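Local coordinates for Slr0280 protein (Synechocystis sp., PDB 5H3K) that is of unknown function but carries a phosphodiester glycosidase (NAGPA-type) domain and so may cleave sugar phosphodiesters, at residues 68-82 against 117-129. Residues are numbered along the deposited sequence; the frame is centred on the assembly and turned at random.
Sequences GQWQEGGQTRTGLGD and RFVAPNRYLDVTS
Two beta hairpins join edge to edge here, strand 75-81 running antiparallel to strand 122-126, with Leu80 and Leu125 as a hydrogen-bonded pair (Leu125 N to Leu80 O 2.8 Å). In the ladder, Asp126 pairs with Gly79, and its carboxylate serves both hairpins. OD1 accepts from Thr128 N in an Asx turn and from the Thr128 hydroxyl, which in turn receives Thr78 N at OG1 (2.8 Å). Asp126 OD2 takes Arg77 NH1 in a salt bridge at 3.1 Å, lying in the guanidinium plane, and shares a bridging water with Glu72 OE1. Replacing Asp126 by alanine would probably leave Arg77 without its hydrogen-bonded carboxylate and free the Thr128 hydroxyl to turn away from Thr78. The Trp70 ring has Arg77 CB on one face and Arg117 on the other: Arg117 CD lies over the six-membered ring, and the bend at chi3 (-83°) swings the guanidinium over the five-membered ring in a cation-pi contact, tilted 58° from it, NH1 3.3 Å from Trp70 CG. At the far end Arg123 NH1 meets Asp82 OD2 at 2.9 Å and also bonds Gln102, while Asp82 OD1 accepts from Trp275. The first hairpin continues into helix 82-89 after Gly81, its N-cap; on the other side of strand 122-126 lies strand 112-119, extending the mixed sheet.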
ATOM      1  N   GLY A  68      -5.852  -1.739 -22.134  1.00 12.32           N
ATOM      2  CA  GLY A  68      -5.641  -0.812 -23.230  1.00 15.28           C
ATOM      3  C   GLY A  68      -5.584  -1.565 -24.546  1.00 15.15           C
ATOM      4  O   GLY A  68      -5.198  -2.737 -24.584  1.00 15.60           O
ATOM      5  N   GLN A  69      -5.986  -0.897 -25.623  1.00 15.88           N
ATOM      6  CA  GLN A  69      -5.918  -1.480 -26.953  1.00 20.41           C
ATOM      7  C   GLN A  69      -5.128  -0.565 -27.868  1.00 18.21           C
ATOM      8  O   GLN A  69      -5.241   0.660 -27.782  1.00 17.87           O
ATOM      9  CB  GLN A  69      -7.324  -1.731 -27.518  1.00 15.87           C
ATOM     10  CG  GLN A  69      -8.010  -2.947 -26.925  1.00 17.33           C
ATOM     11  CD  GLN A  69      -9.412  -3.165 -27.473  1.00 20.78           C
ATOM     12  OE1 GLN A  69     -10.120  -2.212 -27.807  1.00 25.89           O
ATOM     13  NE2 GLN A  69      -9.817  -4.428 -27.569  1.00 20.64           N
ATOM     14  N   TRP A  70      -4.314  -1.167 -28.732  1.00 19.97           N
ATOM     15  CA  TRP A  70      -3.487  -0.395 -29.647  1.00 24.24           C
ATOM     16  C   TRP A  70      -3.318  -1.099 -30.989  1.00 25.72           C
ATOM     17  O   TRP A  70      -3.719  -2.253 -31.154  1.00 23.34           O
ATOM     18  CB  TRP A  70      -2.115  -0.103 -29.027  1.00 20.78           C
ATOM     19  CG  TRP A  70      -1.282  -1.327 -28.787  1.00 21.37           C
ATOM     20  CD1 TRP A  70      -0.335  -1.850 -29.617  1.00 21.24           C
ATOM     21  CD2 TRP A  70      -1.321  -2.177 -27.635  1.00 18.30           C
ATOM     22  NE1 TRP A  70       0.225  -2.972 -29.050  1.00 21.82           N
ATOM     23  CE2 TRP A  70      -0.370  -3.200 -27.837  1.00 22.23           C
ATOM     24  CE3 TRP A  70      -2.078  -2.183 -26.458  1.00 21.04           C
ATOM     25  CZ2 TRP A  70      -0.146  -4.212 -26.898  1.00 19.68           C
ATOM     26  CZ3 TRP A  70      -1.854  -3.191 -25.526  1.00 17.91           C
ATOM     27  CH2 TRP A  70      -0.898  -4.188 -25.753  1.00 19.20           C
ATOM     28  N   GLN A  71      -2.714  -0.386 -31.938  1.00 26.70           N
ATOM     29  CA  GLN A  71      -2.456  -0.905 -33.277  1.00 26.71           C
ATOM     30  C   GLN A  71      -1.032  -1.421 -33.408  1.00 23.40           C
ATOM     31  O   GLN A  71      -0.073  -0.709 -33.105  1.00 27.11           O
ATOM     32  CB  GLN A  71      -2.664   0.205 -34.307  1.00 32.90           C
ATOM     33  CG  GLN A  71      -4.049   0.274 -34.906  1.00 36.41           C
ATOM     34  CD  GLN A  71      -3.994   0.393 -36.418  1.00 46.43           C
ATOM     35  OE1 GLN A  71      -4.001  -0.615 -37.125  1.00 49.29           O
ATOM     36  NE2 GLN A  71      -3.911   1.626 -36.921  1.00 45.74           N
ATOM     37  N   GLU A  72      -0.887  -2.654 -33.873  1.00 27.13           N
ATOM     38  CA  GLU A  72       0.438  -3.221 -34.070  1.00 30.24           C
ATOM     39  C   GLU A  72       0.426  -4.202 -35.242  1.00 37.62           C
ATOM     40  O   GLU A  72      -0.203  -5.263 -35.171  1.00 40.84           O
ATOM     41  CB  GLU A  72       0.933  -3.902 -32.786  1.00 29.38           C
ATOM     42  CG  GLU A  72       2.420  -4.202 -32.781  1.00 31.54           C
ATOM     43  CD  GLU A  72       2.874  -4.976 -31.553  1.00 33.99           C
ATOM     44  OE1 GLU A  72       2.282  -4.796 -30.463  1.00 29.92           O
ATOM     45  OE2 GLU A  72       3.830  -5.773 -31.685  1.00 41.49           O
ATOM     46  N   GLY A  73       1.119  -3.840 -36.320  1.00 36.78           N
ATOM     47  CA  GLY A  73       1.157  -4.669 -37.512  1.00 40.43           C
ATOM     48  C   GLY A  73      -0.211  -4.752 -38.162  1.00 39.87           C
ATOM     49  O   GLY A  73      -0.673  -5.834 -38.539  1.00 42.80           O
ATOM     50  N   GLY A  74      -0.867  -3.599 -38.275  1.00 37.23           N
ATOM     51  CA  GLY A  74      -2.197  -3.522 -38.856  1.00 35.62           C
ATOM     52  C   GLY A  74      -3.299  -4.214 -38.068  1.00 42.49           C
ATOM     53  O   GLY A  74      -4.433  -4.311 -38.546  1.00 36.76           O
ATOM     54  N   GLN A  75      -2.972  -4.689 -36.864  1.00 40.07           N
ATOM     55  CA  GLN A  75      -3.924  -5.411 -36.015  1.00 34.15           C
ATOM     56  C   GLN A  75      -4.248  -4.643 -34.741  1.00 28.08           C
ATOM     57  O   GLN A  75      -3.436  -3.860 -34.253  1.00 30.98           O
ATOM     58  CB  GLN A  75      -3.352  -6.766 -35.599  1.00 37.13           C
ATOM     59  CG  GLN A  75      -3.216  -7.803 -36.693  1.00 38.03           C
ATOM     60  CD  GLN A  75      -2.653  -9.099 -36.146  1.00 45.76           C
ATOM     61  OE1 GLN A  75      -2.759  -9.376 -34.946  1.00 44.25           O
ATOM     62  NE2 GLN A  75      -2.036  -9.894 -37.015  1.00 49.69           N
ATOM     63  N   THR A  76      -5.427  -4.899 -34.184  1.00 27.86           N
ATOM     64  CA  THR A  76      -5.774  -4.371 -32.872  1.00 26.05           C
ATOM     65  C   THR A  76      -5.307  -5.338 -31.779  1.00 26.34           C
ATOM     66  O   THR A  76      -5.701  -6.508 -31.761  1.00 20.93           O
ATOM     67  CB  THR A  76      -7.288  -4.147 -32.742  1.00 29.17           C
ATOM     68  OG1 THR A  76      -7.722  -3.250 -33.768  1.00 30.96           O
ATOM     69  CG2 THR A  76      -7.626  -3.553 -31.383  1.00 25.69           C
ATOM     70  N   ARG A  77      -4.458  -4.856 -30.877  1.00 23.09           N
ATOM     71  CA  ARG A  77      -3.972  -5.690 -29.784  1.00 20.31           C
ATOM     72  C   ARG A  77      -4.657  -5.269 -28.502  1.00 19.61           C
ATOM     73  O   ARG A  77      -5.005  -4.099 -28.337  1.00 19.33           O
ATOM     74  CB  ARG A  77      -2.455  -5.562 -29.621  1.00 18.45           C
ATOM     75  CG  ARG A  77      -1.645  -5.878 -30.874  1.00 22.44           C
ATOM     76  CD  ARG A  77      -1.759  -7.345 -31.272  1.00 22.10           C
ATOM     77  NE  ARG A  77      -0.906  -7.651 -32.417  1.00 35.15           N
ATOM     78  CZ  ARG A  77       0.368  -8.032 -32.318  1.00 43.26           C
ATOM     79  NH1 ARG A  77       0.934  -8.164 -31.123  1.00 38.09           N
ATOM     80  NH2 ARG A  77       1.076  -8.284 -33.412  1.00 36.98           N
ATOM     81  N   THR A  78      -4.855  -6.223 -27.598  1.00 18.65           N
ATOM     82  CA  THR A  78      -5.439  -5.919 -26.297  1.00 13.96           C
ATOM     83  C   THR A  78      -4.474  -6.297 -25.196  1.00 14.25           C
ATOM     84  O   THR A  78      -3.952  -7.426 -25.167  1.00 15.22           O
ATOM     85  CB  THR A  78      -6.759  -6.672 -26.065  1.00 18.13           C
ATOM     86  OG1 THR A  78      -7.664  -6.392 -27.140  1.00 17.04           O
ATOM     87  CG2 THR A  78      -7.394  -6.229 -24.736  1.00 14.88           C
ATOM     88  N   GLY A  79      -4.239  -5.351 -24.290  1.00 13.80           N
ATOM     89  CA  GLY A  79      -3.347  -5.566 -23.167  1.00 10.34           C
ATOM     90  C   GLY A  79      -4.086  -5.396 -21.849  1.00 12.20           C
ATOM     91  O   GLY A  79      -4.975  -4.557 -21.745  1.00 10.81           O
ATOM     92  N   LEU A  80      -3.729  -6.202 -20.851  1.00 11.66           N
ATOM     93  CA  LEU A  80      -4.324  -6.106 -19.518  1.00  9.13           C
ATOM     94  C   LEU A  80      -3.200  -5.889 -18.508  1.00  8.41           C
ATOM     95  O   LEU A  80      -2.130  -6.478 -18.647  1.00  9.02           O
ATOM     96  CB  LEU A  80      -5.040  -7.411 -19.160  1.00  9.41           C
ATOM     97  CG  LEU A  80      -6.089  -7.934 -20.136  1.00 18.11           C
ATOM     98  CD1 LEU A  80      -6.794  -9.130 -19.531  1.00 17.01           C
ATOM     99  CD2 LEU A  80      -7.078  -6.854 -20.452  1.00 15.08           C
ATOM    100  N   GLY A  81      -3.434  -5.055 -17.497  1.00  8.03           N
ATOM    101  CA  GLY A  81      -2.472  -4.927 -16.406  1.00  7.28           C
ATOM    102  C   GLY A  81      -2.100  -6.290 -15.854  1.00  7.51           C
ATOM    103  O   GLY A  81      -2.986  -7.102 -15.555  1.00  8.69           O
ATOM    104  N   ASP A  82      -0.800  -6.564 -15.743  1.00  4.98           N
ATOM    105  CA  ASP A  82      -0.352  -7.920 -15.436  1.00  7.21           C
ATOM    106  C   ASP A  82      -0.888  -8.471 -14.120  1.00  8.30           C
ATOM    107  O   ASP A  82      -1.393  -9.601 -14.063  1.00  6.20           O
ATOM    108  CB  ASP A  82       1.192  -8.058 -15.555  1.00  7.68           C
ATOM    109  CG  ASP A  82       1.982  -7.274 -14.500  1.00  8.61           C
ATOM    110  OD1 ASP A  82       1.487  -6.296 -13.878  1.00  7.07           O
ATOM    111  OD2 ASP A  82       3.160  -7.652 -14.308  1.00  9.39           O
ATOM    112  N   ARG A 117       4.187  -4.247 -22.108  1.00 13.78           N
ATOM    113  CA  ARG A 117       4.573  -2.859 -22.299  1.00 15.42           C
ATOM    114  C   ARG A 117       4.128  -2.008 -21.122  1.00 16.28           C
ATOM    115  O   ARG A 117       3.027  -2.179 -20.595  1.00 11.98           O
ATOM    116  CB  ARG A 117       4.002  -2.299 -23.598  1.00 18.23           C
ATOM    117  CG  ARG A 117       2.490  -2.240 -23.644  1.00 17.73           C
ATOM    118  CD  ARG A 117       2.016  -1.699 -24.989  1.00 25.43           C
ATOM    119  NE  ARG A 117       2.032  -0.237 -25.045  1.00 30.02           N
ATOM    120  CZ  ARG A 117       1.705   0.470 -26.124  1.00 31.57           C
ATOM    121  NH1 ARG A 117       1.351  -0.151 -27.243  1.00 29.38           N
ATOM    122  NH2 ARG A 117       1.740   1.797 -26.087  1.00 30.69           N
ATOM    123  N   PHE A 118       4.982  -1.080 -20.712  1.00 15.27           N
ATOM    124  CA  PHE A 118       4.632  -0.231 -19.582  1.00 12.67           C
ATOM    125  C   PHE A 118       4.024   1.083 -20.047  1.00 15.32           C
ATOM    126  O   PHE A 118       4.589   1.775 -20.889  1.00 14.76           O
ATOM    127  CB  PHE A 118       5.852   0.004 -18.695  1.00 11.53           C
ATOM    128  CG  PHE A 118       5.543   0.775 -17.446  1.00 11.00           C
ATOM    129  CD1 PHE A 118       5.838   2.123 -17.365  1.00 13.96           C
ATOM    130  CD2 PHE A 118       4.944   0.155 -16.354  1.00 13.97           C
ATOM    131  CE1 PHE A 118       5.556   2.852 -16.211  1.00 15.75           C
ATOM    132  CE2 PHE A 118       4.656   0.880 -15.194  1.00 10.00           C
ATOM    133  CZ  PHE A 118       4.966   2.227 -15.128  1.00 12.82           C
ATOM    134  N   VAL A 119       2.845   1.402 -19.519  1.00  9.49           N
ATOM    135  CA  VAL A 119       2.216   2.694 -19.738  1.00 10.60           C
ATOM    136  C   VAL A 119       1.740   3.131 -18.366  1.00 10.82           C
ATOM    137  O   VAL A 119       0.788   2.566 -17.835  1.00 10.52           O
ATOM    138  CB  VAL A 119       1.033   2.608 -20.733  1.00 13.97           C
ATOM    139  CG1 VAL A 119       0.395   3.972 -20.919  1.00 16.82           C
ATOM    140  CG2 VAL A 119       1.509   2.078 -22.085  1.00 14.49           C
ATOM    141  N   ALA A 120       2.439   4.103 -17.779  1.00 12.83           N
ATOM    142  CA  ALA A 120       2.218   4.489 -16.377  1.00 13.73           C
ATOM    143  C   ALA A 120       0.733   4.598 -16.041  1.00 14.71           C
ATOM    144  O   ALA A 120      -0.012   5.267 -16.763  1.00 13.97           O
ATOM    145  CB  ALA A 120       2.919   5.810 -16.071  1.00 14.70           C
ATOM    146  N   PRO A 121       0.296   3.970 -14.928  1.00 11.37           N
ATOM    147  CA  PRO A 121       1.126   3.287 -13.925  1.00 10.01           C
ATOM    148  C   PRO A 121       1.178   1.772 -14.068  1.00  9.64           C
ATOM    149  O   PRO A 121       1.552   1.108 -13.108  1.00  7.53           O
ATOM    150  CB  PRO A 121       0.391   3.607 -12.625  1.00  8.40           C
ATOM    151  CG  PRO A 121      -1.069   3.572 -13.033  1.00  9.95           C
ATOM    152  CD  PRO A 121      -1.093   4.147 -14.454  1.00 14.94           C
ATOM    153  N   ASN A 122       0.816   1.226 -15.224  1.00  7.73           N
ATOM    154  CA  ASN A 122       0.629  -0.221 -15.338  1.00  6.82           C
ATOM    155  C   ASN A 122       1.515  -0.905 -16.365  1.00  8.16           C
ATOM    156  O   ASN A 122       1.941  -0.294 -17.346  1.00  8.59           O
ATOM    157  CB  ASN A 122      -0.830  -0.538 -15.683  1.00  9.14           C
ATOM    158  CG  ASN A 122      -1.799   0.033 -14.678  1.00 12.42           C
ATOM    159  OD1 ASN A 122      -1.671  -0.198 -13.475  1.00 11.32           O
ATOM    160  ND2 ASN A 122      -2.766   0.799 -15.160  1.00 11.98           N
ATOM    161  N   ARG A 123       1.748  -2.193 -16.141  1.00  8.32           N
ATOM    162  CA  ARG A 123       2.479  -3.047 -17.083  1.00  9.14           C
ATOM    163  C   ARG A 123       1.458  -3.917 -17.818  1.00  9.04           C
ATOM    164  O   ARG A 123       0.891  -4.850 -17.241  1.00  9.66           O
ATOM    165  CB  ARG A 123       3.457  -3.933 -16.313  1.00  6.82           C
ATOM    166  CG  ARG A 123       4.249  -4.921 -17.168  1.00  7.42           C
ATOM    167  CD  ARG A 123       5.090  -5.818 -16.280  1.00  8.22           C
ATOM    168  NE  ARG A 123       6.017  -6.683 -17.016  1.00 11.69           N
ATOM    169  CZ  ARG A 123       6.043  -8.011 -16.919  1.00 12.08           C
ATOM    170  NH1 ARG A 123       5.188  -8.643 -16.123  1.00  7.87           N
ATOM    171  NH2 ARG A 123       6.932  -8.714 -17.612  1.00 10.56           N
ATOM    172  N   TYR A 124       1.230  -3.629 -19.095  1.00  8.63           N
ATOM    173  CA  TYR A 124       0.179  -4.313 -19.861  1.00  8.54           C
ATOM    174  C   TYR A 124       0.696  -5.558 -20.582  1.00 11.15           C
ATOM    175  O   TYR A 124       1.725  -5.504 -21.262  1.00 13.10           O
ATOM    176  CB  TYR A 124      -0.457  -3.346 -20.867  1.00 10.54           C
ATOM    177  CG  TYR A 124      -1.183  -2.201 -20.200  1.00 10.64           C
ATOM    178  CD1 TYR A 124      -2.534  -2.291 -19.897  1.00  9.73           C
ATOM    179  CD2 TYR A 124      -0.509  -1.035 -19.846  1.00 10.84           C
ATOM    180  CE1 TYR A 124      -3.196  -1.246 -19.271  1.00 11.14           C
ATOM    181  CE2 TYR A 124      -1.161   0.006 -19.221  1.00 10.31           C
ATOM    182  CZ  TYR A 124      -2.503  -0.100 -18.940  1.00 10.01           C
ATOM    183  OH  TYR A 124      -3.147   0.950 -18.311  1.00 11.22           O
ATOM    184  N   LEU A 125      -0.005  -6.678 -20.408  1.00  7.21           N
ATOM    185  CA  LEU A 125       0.330  -7.915 -21.117  1.00  9.00           C
ATOM    186  C   LEU A 125      -0.554  -8.061 -22.352  1.00 12.01           C
ATOM    187  O   LEU A 125      -1.774  -7.964 -22.263  1.00 10.55           O
ATOM    188  CB  LEU A 125       0.166  -9.147 -20.205  1.00  9.16           C
ATOM    189  CG  LEU A 125       0.940  -9.224 -18.879  1.00 10.72           C
ATOM    190  CD1 LEU A 125       0.707 -10.570 -18.173  1.00  8.52           C
ATOM    191  CD2 LEU A 125       2.440  -8.977 -19.058  1.00  8.82           C
ATOM    192  N   ASP A 126       0.062  -8.285 -23.509  1.00 14.06           N
ATOM    193  CA  ASP A 126      -0.683  -8.448 -24.762  1.00 14.28           C
ATOM    194  C   ASP A 126      -1.316  -9.839 -24.775  1.00 13.05           C
ATOM    195  O   ASP A 126      -0.630 -10.847 -24.990  1.00 14.16           O
ATOM    196  CB  ASP A 126       0.266  -8.250 -25.957  1.00 13.93           C
ATOM    197  CG  ASP A 126      -0.450  -8.290 -27.307  1.00 21.13           C
ATOM    198  OD1 ASP A 126      -1.479  -8.984 -27.438  1.00 19.90           O
ATOM    199  OD2 ASP A 126       0.032  -7.629 -28.252  1.00 19.77           O
ATOM    200  N   VAL A 127      -2.624  -9.891 -24.528  1.00 12.43           N
ATOM    201  CA  VAL A 127      -3.331 -11.169 -24.403  1.00 17.62           C
ATOM    202  C   VAL A 127      -4.085 -11.545 -25.680  1.00 20.59           C
ATOM    203  O   VAL A 127      -4.878 -12.490 -25.681  1.00 18.20           O
ATOM    204  CB  VAL A 127      -4.322 -11.160 -23.208  1.00 17.03           C
ATOM    205  CG1 VAL A 127      -3.572 -10.936 -21.892  1.00 14.84           C
ATOM    206  CG2 VAL A 127      -5.398 -10.102 -23.414  1.00 14.23           C
ATOM    207  N   THR A 128      -3.819 -10.811 -26.762  1.00 20.11           N
ATOM    208  CA  THR A 128      -4.540 -10.993 -28.028  1.00 20.02           C
ATOM    209  C   THR A 128      -4.471 -12.425 -28.557  1.00 22.52           C
ATOM    210  O   THR A 128      -5.497 -13.021 -28.887  1.00 19.99           O
ATOM    211  CB  THR A 128      -4.024 -10.031 -29.120  1.00 20.42           C
ATOM    212  OG1 THR A 128      -3.881  -8.717 -28.574  1.00 21.23           O
ATOM    213  CG2 THR A 128      -4.994  -9.975 -30.290  1.00 22.03           C
ATOM    214  N   SER A 129      -3.264 -12.979 -28.629  1.00 22.51           N
ATOM    215  CA  SER A 129      -3.092 -14.342 -29.127  1.00 26.08           C
ATOM    216  C   SER A 129      -3.592 -15.379 -28.140  1.00 24.07           C
ATOM    217  O   SER A 129      -4.210 -16.380 -28.524  1.00 22.90           O
ATOM    218  CB  SER A 129      -1.630 -14.612 -29.463  1.00 23.42           C
ATOM    219  OG  SER A 129      -1.269 -13.928 -30.649  1.00 36.01           O
TER
HETATM  220  O   HOH W   1       2.508  -6.428 -28.459  1.00 22.30           O
HETATM  221  O   HOH W   2       0.311  -3.652 -14.077  1.00  7.87           O